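Side-chain contacts in putative cytosine/guanine deaminase (Unidentified, PDB 2PAJ), which catalyses the zinc-dependent hydrolytic deamination of 2-amino-4-hydroxypteridines, isoxanthopterin among them, to 2,4-dihydroxypteridines with release of ammonium: residues A[75-79]-A[80-84]; A[115-118]-A[119-123]; A[341-345]-A[346-350]. All coordinates share one frame; numbering follows the deposited sequence.

Contact 1: residues A[75-79]-A[80-84]; sequences THHHL and FQSLL. With ZN (zinc ion), chain B.
A metal ligand, His78, and a residue that probably binds substrate, Gln81, run side by side and point the same way, one turn of chain apart. The imidazole belongs to the His-X-His motif of the amidohydrolase barrel, which follows strand 67-73; His76 NE2 binds the zinc ion at 2.3 Å and His78 NE2 is its second ligand here. His248 and Asp336 also bind it, and His285 belongs to the same site. Both His78 and Gln81 swing CG away from their own carbonyl carbon (chi1 -60° and -84°); with the Gln81 chain extended beyond CG, this helps bring the amide alongside the imidazole. Their planes stand 36° apart, and Gln81 NE2 lies obliquely to the ring, nearest to His78 CB at 3.2 Å. His78 ND1 donates to His137 O, which helps hold the ring with NE2 on the zinc.

The backbone fixes the spacing of the two groups. Gln81 N donates to His78 O at 2.9 Å and Ser82 N to Leu79 O at 3.1 Å, winding the chain into a short 3-10 segment just beyond the motif. Next door, Leu79 CD1 covers one face of the His77 ring near its rim, while His77 ND1 accepts from His78 N and is also hydrogen-bonded to Gly337 N. A water finishes the turn: it donates to His78 O at 2.8 Å and is hydrogen-bonded to Ser82 OG at 3.0 Å.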
loop_
_atom_site.group_PDB
_atom_site.type_symbol
_atom_site.label_atom_id
_atom_site.label_comp_id
_atom_site.label_asym_id
_atom_site.label_seq_id
_atom_site.Cartn_x
_atom_site.Cartn_y
_atom_site.Cartn_z
ATOM N N THR A 75 -2.408 0.392 0.177
ATOM C CA THR A 75 -3.315 -0.744 0.159
ATOM C C THR A 75 -3.663 -1.349 -1.200
ATOM O O THR A 75 -4.552 -2.192 -1.281
ATOM C CB THR A 75 -4.625 -0.410 0.882
ATOM O OG1 THR A 75 -5.303 0.650 0.204
ATOM C CG2 THR A 75 -4.339 0.016 2.296
ATOM N N HIS A 76 -2.975 -0.931 -2.260
ATOM C CA HIS A 76 -3.209 -1.481 -3.595
ATOM C C HIS A 76 -2.062 -1.132 -4.543
ATOM O O HIS A 76 -1.607 0.002 -4.574
ATOM C CB HIS A 76 -4.537 -0.987 -4.160
ATOM C CG HIS A 76 -4.899 -1.623 -5.465
ATOM N ND1 HIS A 76 -5.110 -2.975 -5.599
ATOM C CD2 HIS A 76 -5.026 -1.098 -6.705
ATOM C CE1 HIS A 76 -5.345 -3.259 -6.867
ATOM N NE2 HIS A 76 -5.298 -2.136 -7.560
ATOM N N HIS A 77 -1.611 -2.119 -5.318
ATOM C CA HIS A 77 -0.478 -1.947 -6.226
ATOM C C HIS A 77 -0.380 -3.091 -7.240
ATOM O O HIS A 77 -1.103 -4.075 -7.149
ATOM C CB HIS A 77 0.811 -1.931 -5.402
ATOM C CG HIS A 77 1.924 -1.132 -6.009
ATOM N ND1 HIS A 77 2.099 -1.001 -7.371
ATOM C CD2 HIS A 77 2.948 -0.456 -5.434
ATOM C CE1 HIS A 77 3.183 -0.283 -7.607
ATOM N NE2 HIS A 77 3.716 0.059 -6.448
ATOM N N HIS A 78 0.526 -2.944 -8.201
ATOM C CA HIS A 78 0.799 -3.957 -9.224
ATOM C C HIS A 78 2.278 -3.795 -9.579
ATOM O O HIS A 78 2.612 -3.413 -10.692
ATOM C CB HIS A 78 -0.054 -3.737 -10.478
ATOM C CG HIS A 78 -1.529 -3.780 -10.230
ATOM N ND1 HIS A 78 -2.151 -4.840 -9.610
ATOM C CD2 HIS A 78 -2.505 -2.889 -10.521
ATOM C CE1 HIS A 78 -3.446 -4.601 -9.524
ATOM N NE2 HIS A 78 -3.688 -3.422 -10.069
ATOM N N LEU A 79 3.152 -4.097 -8.623
ATOM C CA LEU A 79 4.598 -3.943 -8.788
ATOM C C LEU A 79 5.281 -4.425 -10.063
ATOM O O LEU A 79 6.336 -3.906 -10.419
ATOM C CB LEU A 79 5.352 -4.546 -7.587
ATOM C CG LEU A 79 5.682 -3.749 -6.309
ATOM C CD1 LEU A 79 6.020 -2.307 -6.656
ATOM C CD2 LEU A 79 4.517 -3.786 -5.358
ATOM N N PHE A 80 4.724 -5.408 -10.760
ATOM C CA PHE A 80 5.409 -5.867 -11.964
ATOM C C PHE A 80 5.369 -4.768 -13.012
ATOM O O PHE A 80 6.296 -4.628 -13.821
ATOM C CB PHE A 80 4.800 -7.176 -12.485
ATOM C CG PHE A 80 3.517 -7.013 -13.257
ATOM C CD1 PHE A 80 3.539 -6.851 -14.641
ATOM C CD2 PHE A 80 2.290 -7.103 -12.614
ATOM C CE1 PHE A 80 2.365 -6.792 -15.372
ATOM C CE2 PHE A 80 1.103 -7.045 -13.330
ATOM C CZ PHE A 80 1.138 -6.890 -14.722
ATOM N N GLN A 81 4.305 -3.967 -12.952
ATOM C CA GLN A 81 4.092 -2.856 -13.868
ATOM C C GLN A 81 5.145 -1.762 -13.755
ATOM O O GLN A 81 5.191 -0.857 -14.578
ATOM C CB GLN A 81 2.701 -2.277 -13.632
ATOM C CG GLN A 81 1.631 -3.021 -14.377
ATOM C CD GLN A 81 0.259 -2.824 -13.797
ATOM O OE1 GLN A 81 -0.149 -1.704 -13.482
ATOM N NE2 GLN A 81 -0.476 -3.920 -13.657
ATOM N N SER A 82 5.996 -1.851 -12.741
ATOM C CA SER A 82 7.036 -0.859 -12.546
ATOM C C SER A 82 8.045 -0.844 -13.683
ATOM O O SER A 82 8.922 0.018 -13.743
ATOM C CB SER A 82 7.735 -1.101 -11.214
ATOM O OG SER A 82 6.844 -0.834 -10.146
ATOM N N LEU A 83 7.922 -1.811 -14.585
ATOM C CA LEU A 83 8.804 -1.890 -15.744
ATOM C C LEU A 83 7.955 -1.733 -16.986
ATOM O O LEU A 83 8.420 -1.940 -18.098
ATOM C CB LEU A 83 9.549 -3.225 -15.796
ATOM C CG LEU A 83 10.743 -3.444 -14.859
ATOM C CD1 LEU A 83 11.231 -4.863 -15.054
ATOM C CD2 LEU A 83 11.871 -2.454 -15.138
ATOM N N LEU A 84 6.699 -1.356 -16.768
ATOM C CA LEU A 84 5.726 -1.141 -17.832
ATOM C C LEU A 84 5.074 0.225 -17.624
ATOM O O LEU A 84 3.929 0.445 -18.024
ATOM C CB LEU A 84 4.652 -2.231 -17.792
ATOM C CG LEU A 84 5.091 -3.701 -17.812
ATOM C CD1 LEU A 84 3.890 -4.588 -17.551
ATOM C CD2 LEU A 84 5.733 -4.043 -19.153
HETATM ZN ZN ZN B . -5.212 -2.062 -9.851
HETATM O O HOH W 1 3.892 -0.923 -10.560
#

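Contact 2: residues A[115-118]-A[119-123]; sequences FRLA and ARIGL
Phe115 begins the run by passing its carbonyl oxygen to the next turn, where Ala119 N donates to Phe115 O at 3.1 Å, the i to i+4 bond of a regular alpha helix. Ala119 CB sits close by that oxygen, whereas the phenyl ring itself reaches Val140 and Ser149. Arg116 repeats the backbone pattern, its O accepting from Arg120 N at 3.0 Å, but its side chain leaves the contact altogether: NH2 forms a salt bridge with Glu155 and NE another with Glu156, so the guanidinium ties this helix to helix 149-159. Leu117 adds real side-chain packing. Ile121 N meets Leu117 O at 2.9 Å in an almost straight bond (178°), and the two apolar chains cross obliquely, Leu117 CG lying 3.9 Å from Ile121 CD1. With CG1 set beside its backbone N (chi1 -71°), Ile121 lays its longer branch back over the Leu117 carbonyl and toward the leucine. Ala118 comes last. Its O takes Gly122 N at 3.1 Å, and Ala118 and Gly122 lie against Ser82 of the preceding loop.

In the barrel, helix 112-127 joins the parallel strands 67-73 and 131-136. Leu117 and Ile121 pack on helix 464-483, Ala119 touches Leu153 of helix 149-159, and Ala118 and Ile121 bear on Leu83 of the loop that follows strand 67-73.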
loop_
_atom_site.group_PDB
_atom_site.type_symbol
_atom_site.label_atom_id
_atom_site.label_comp_id
_atom_site.label_asym_id
_atom_site.label_seq_id
_atom_site.Cartn_x
_atom_site.Cartn_y
_atom_site.Cartn_z
ATOM N N PHE A 115 11.068 -9.755 -13.075
ATOM C CA PHE A 115 10.046 -9.589 -12.048
ATOM C C PHE A 115 10.681 -8.971 -10.813
ATOM O O PHE A 115 10.137 -8.056 -10.201
ATOM C CB PHE A 115 9.440 -10.936 -11.665
ATOM C CG PHE A 115 8.263 -10.826 -10.731
ATOM C CD1 PHE A 115 7.010 -10.469 -11.213
ATOM C CD2 PHE A 115 8.408 -11.060 -9.375
ATOM C CE1 PHE A 115 5.928 -10.343 -10.373
ATOM C CE2 PHE A 115 7.329 -10.936 -8.516
ATOM C CZ PHE A 115 6.082 -10.577 -9.015
ATOM N N ARG A 116 11.851 -9.482 -10.465
ATOM C CA ARG A 116 12.595 -9.016 -9.300
ATOM C C ARG A 116 12.979 -7.533 -9.379
ATOM O O ARG A 116 12.949 -6.819 -8.374
ATOM C CB ARG A 116 13.847 -9.875 -9.157
ATOM C CG ARG A 116 14.588 -9.701 -7.866
ATOM C CD ARG A 116 15.087 -11.050 -7.437
ATOM N NE ARG A 116 14.853 -11.274 -6.020
ATOM C CZ ARG A 116 14.743 -12.479 -5.473
ATOM N NH1 ARG A 116 14.843 -13.568 -6.236
ATOM N NH2 ARG A 116 14.537 -12.594 -4.167
ATOM N N LEU A 117 13.346 -7.092 -10.579
ATOM C CA LEU A 117 13.740 -5.716 -10.814
ATOM C C LEU A 117 12.555 -4.769 -10.674
ATOM O O LEU A 117 12.650 -3.747 -10.001
ATOM C CB LEU A 117 14.333 -5.575 -12.211
ATOM C CG LEU A 117 14.927 -4.209 -12.548
ATOM C CD1 LEU A 117 16.221 -3.983 -11.755
ATOM C CD2 LEU A 117 15.195 -4.148 -14.038
ATOM N N ALA A 118 11.442 -5.114 -11.314
ATOM C CA ALA A 118 10.238 -4.294 -11.259
ATOM C C ALA A 118 9.783 -4.086 -9.819
ATOM O O ALA A 118 9.404 -2.982 -9.423
ATOM C CB ALA A 118 9.126 -4.954 -12.060
ATOM N N ALA A 119 9.821 -5.163 -9.044
ATOM C CA ALA A 119 9.415 -5.138 -7.651
ATOM C C ALA A 119 10.348 -4.252 -6.869
ATOM O O ALA A 119 9.902 -3.419 -6.078
ATOM C CB ALA A 119 9.435 -6.541 -7.079
ATOM N N ARG A 120 11.649 -4.424 -7.085
ATOM C CA ARG A 120 12.622 -3.614 -6.371
ATOM C C ARG A 120 12.383 -2.135 -6.665
ATOM O O ARG A 120 12.243 -1.330 -5.750
ATOM C CB ARG A 120 14.048 -4.025 -6.749
ATOM C CG ARG A 120 15.117 -3.399 -5.858
ATOM C CD ARG A 120 16.426 -4.173 -5.959
ATOM N NE ARG A 120 17.556 -3.511 -5.301
ATOM C CZ ARG A 120 17.624 -3.242 -3.999
ATOM N NH1 ARG A 120 16.625 -3.579 -3.199
ATOM N NH2 ARG A 120 18.691 -2.634 -3.499
ATOM N N ILE A 121 12.321 -1.788 -7.945
ATOM C CA ILE A 121 12.082 -0.411 -8.356
ATOM C C ILE A 121 10.874 0.219 -7.654
ATOM O O ILE A 121 11.012 1.197 -6.927
ATOM C CB ILE A 121 11.856 -0.317 -9.874
ATOM C CG1 ILE A 121 13.173 -0.577 -10.612
ATOM C CG2 ILE A 121 11.316 1.051 -10.220
ATOM C CD1 ILE A 121 13.020 -0.871 -12.116
ATOM N N GLY A 122 9.691 -0.340 -7.873
ATOM C CA GLY A 122 8.492 0.214 -7.260
ATOM C C GLY A 122 8.526 0.256 -5.748
ATOM O O GLY A 122 7.930 1.130 -5.122
ATOM N N LEU A 123 9.215 -0.714 -5.163
ATOM C CA LEU A 123 9.331 -0.814 -3.715
ATOM C C LEU A 123 10.246 0.317 -3.231
ATOM O O LEU A 123 9.953 0.985 -2.241
ATOM C CB LEU A 123 9.924 -2.180 -3.356
ATOM C CG LEU A 123 9.284 -3.074 -2.292
ATOM C CD1 LEU A 123 7.778 -3.155 -2.486
ATOM C CD2 LEU A 123 9.930 -4.451 -2.379
#

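Contact 3: residues A[341-345]-A[346-350]; sequences NEAAD and MISEV
Asp345 grips the first turn of helix 346-359 with both carboxylate oxygens, and this is the tight part of the contact. Asp345 OD1 accepts from Ser348 N at 2.8 Å, the amide arriving from above the carboxylate plane, 44° out of it. A weak second bond joins Ile347 N to Asp345 OD1 at 3.3 Å. The other oxygen, Asp345 OD2, is met on its syn side by Ser348 OG at 2.7 Å, so one serine holds the carboxylate by backbone and side chain together, which probably restricts its rotation. The geometry depends on chi1 of Asp345 (60°), which places CG between the backbone N and the carbonyl carbon and folds the carboxylate back over the start of the helix. Asp345 O meanwhile takes Glu349 N at 3.2 Å as the first helical bond of the series.

This capping pair itself lies on a partly exposed surface, where the looser touch is that of Ala343 CB, 3.8 Å from Ser348 OG, just before the inverse gamma turn centred on Ala344. Deeper in, the Asn341 and Glu349 side chains lie across one another with their flat groups 71° apart, beside Gln309 and Pro308, and Met346 packs on Trp72 and Ile333 of the barrel strands. An aspartate before the first turn, accepting from the amides two and three residues on, is the classical N-cap, whose negative charge probably also suits the positive end of the helix dipole. Here it starts helix 346-359, reached from strand 331-333 by way of Asp336 and the short helix 337-340.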
loop_
_atom_site.group_PDB
_atom_site.type_symbol
_atom_site.label_atom_id
_atom_site.label_comp_id
_atom_site.label_asym_id
_atom_site.label_seq_id
_atom_site.Cartn_x
_atom_site.Cartn_y
_atom_site.Cartn_z
ATOM N N ASN A 341 -0.376 4.434 -13.466
ATOM C CA ASN A 341 0.013 5.551 -12.631
ATOM C C ASN A 341 1.530 5.712 -12.659
ATOM O O ASN A 341 2.243 5.062 -11.903
ATOM C CB ASN A 341 -0.476 5.293 -11.204
ATOM C CG ASN A 341 -0.193 6.439 -10.267
ATOM O OD1 ASN A 341 -0.447 6.335 -9.073
ATOM N ND2 ASN A 341 0.328 7.534 -10.794
ATOM N N GLU A 342 2.003 6.585 -13.542
ATOM C CA GLU A 342 3.427 6.867 -13.718
ATOM C C GLU A 342 4.080 7.421 -12.455
ATOM O O GLU A 342 5.299 7.365 -12.313
ATOM C CB GLU A 342 3.651 7.880 -14.853
ATOM C CG GLU A 342 3.287 7.435 -16.279
ATOM C CD GLU A 342 1.784 7.248 -16.516
ATOM O OE1 GLU A 342 0.960 7.936 -15.878
ATOM O OE2 GLU A 342 1.425 6.411 -17.368
ATOM N N ALA A 343 3.272 7.969 -11.554
ATOM C CA ALA A 343 3.777 8.534 -10.307
ATOM C C ALA A 343 3.345 7.635 -9.155
ATOM O O ALA A 343 2.555 8.024 -8.295
ATOM C CB ALA A 343 3.227 9.941 -10.119
ATOM N N ALA A 344 3.888 6.422 -9.148
ATOM C CA ALA A 344 3.549 5.419 -8.150
ATOM C C ALA A 344 4.258 5.546 -6.797
ATOM O O ALA A 344 5.063 4.693 -6.416
ATOM C CB ALA A 344 3.778 4.031 -8.738
ATOM N N ASP A 345 3.961 6.625 -6.082
ATOM C CA ASP A 345 4.521 6.853 -4.756
ATOM C C ASP A 345 3.401 7.461 -3.930
ATOM O O ASP A 345 2.526 8.143 -4.465
ATOM C CB ASP A 345 5.763 7.762 -4.815
ATOM C CG ASP A 345 5.480 9.134 -5.406
ATOM O OD1 ASP A 345 5.190 10.072 -4.630
ATOM O OD2 ASP A 345 5.551 9.275 -6.649
ATOM N N MET A 346 3.413 7.181 -2.634
ATOM C CA MET A 346 2.361 7.659 -1.758
ATOM C C MET A 346 2.251 9.166 -1.604
ATOM O O MET A 346 1.202 9.671 -1.216
ATOM C CB MET A 346 2.466 6.981 -0.386
ATOM C CG MET A 346 1.837 5.577 -0.318
ATOM S SD MET A 346 0.075 5.499 -0.768
ATOM C CE MET A 346 -0.668 6.249 0.618
ATOM N N ILE A 347 3.308 9.901 -1.912
ATOM C CA ILE A 347 3.220 11.347 -1.793
ATOM C C ILE A 347 2.456 11.954 -2.974
ATOM O O ILE A 347 1.561 12.778 -2.778
ATOM C CB ILE A 347 4.624 11.951 -1.620
ATOM C CG1 ILE A 347 4.995 11.880 -0.136
ATOM C CG2 ILE A 347 4.669 13.382 -2.107
ATOM C CD1 ILE A 347 6.455 11.980 0.141
ATOM N N SER A 348 2.783 11.526 -4.189
ATOM C CA SER A 348 2.085 12.010 -5.369
ATOM C C SER A 348 0.606 11.682 -5.228
ATOM O O SER A 348 -0.256 12.496 -5.573
ATOM C CB SER A 348 2.619 11.327 -6.625
ATOM O OG SER A 348 4.014 11.524 -6.760
ATOM N N GLU A 349 0.327 10.483 -4.717
ATOM C CA GLU A 349 -1.034 9.994 -4.525
ATOM C C GLU A 349 -1.815 10.774 -3.494
ATOM O O GLU A 349 -2.966 11.144 -3.709
ATOM C CB GLU A 349 -1.007 8.510 -4.137
ATOM C CG GLU A 349 -1.100 7.560 -5.321
ATOM C CD GLU A 349 -2.460 7.622 -6.004
ATOM O OE1 GLU A 349 -3.486 7.624 -5.291
ATOM O OE2 GLU A 349 -2.517 7.650 -7.245
ATOM N N VAL A 350 -1.178 11.016 -2.364
ATOM C CA VAL A 350 -1.796 11.759 -1.282
ATOM C C VAL A 350 -2.065 13.208 -1.717
ATOM O O VAL A 350 -3.066 13.818 -1.336
ATOM C CB VAL A 350 -0.880 11.677 -0.040
ATOM C CG1 VAL A 350 -1.021 12.889 0.840
ATOM C CG2 VAL A 350 -1.220 10.417 0.732
#

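Overall arrangement
The three contacts show how local side-chain chemistry follows position in an amidohydrolase barrel. Contact 1, in the loop between strand 67-73 and helix 112-127, is buried at the metal and relies on imidazoles, an amide and a water. Contact 2 lies wholly within that helix, also largely buried, but is governed by helix bonds and apolar packing, with Arg116 paired to a neighbouring helix. Contact 3, at the loop-to-helix junction of 346-359, is only partly buried and puts a carboxylate at a helix start. Ser82 of contact 1 packs on Ala118 of contact 2. Contact 3 touches neither, yet the nearest side-chain atoms of its Asn341 and of Gln81 are about 7 Å apart.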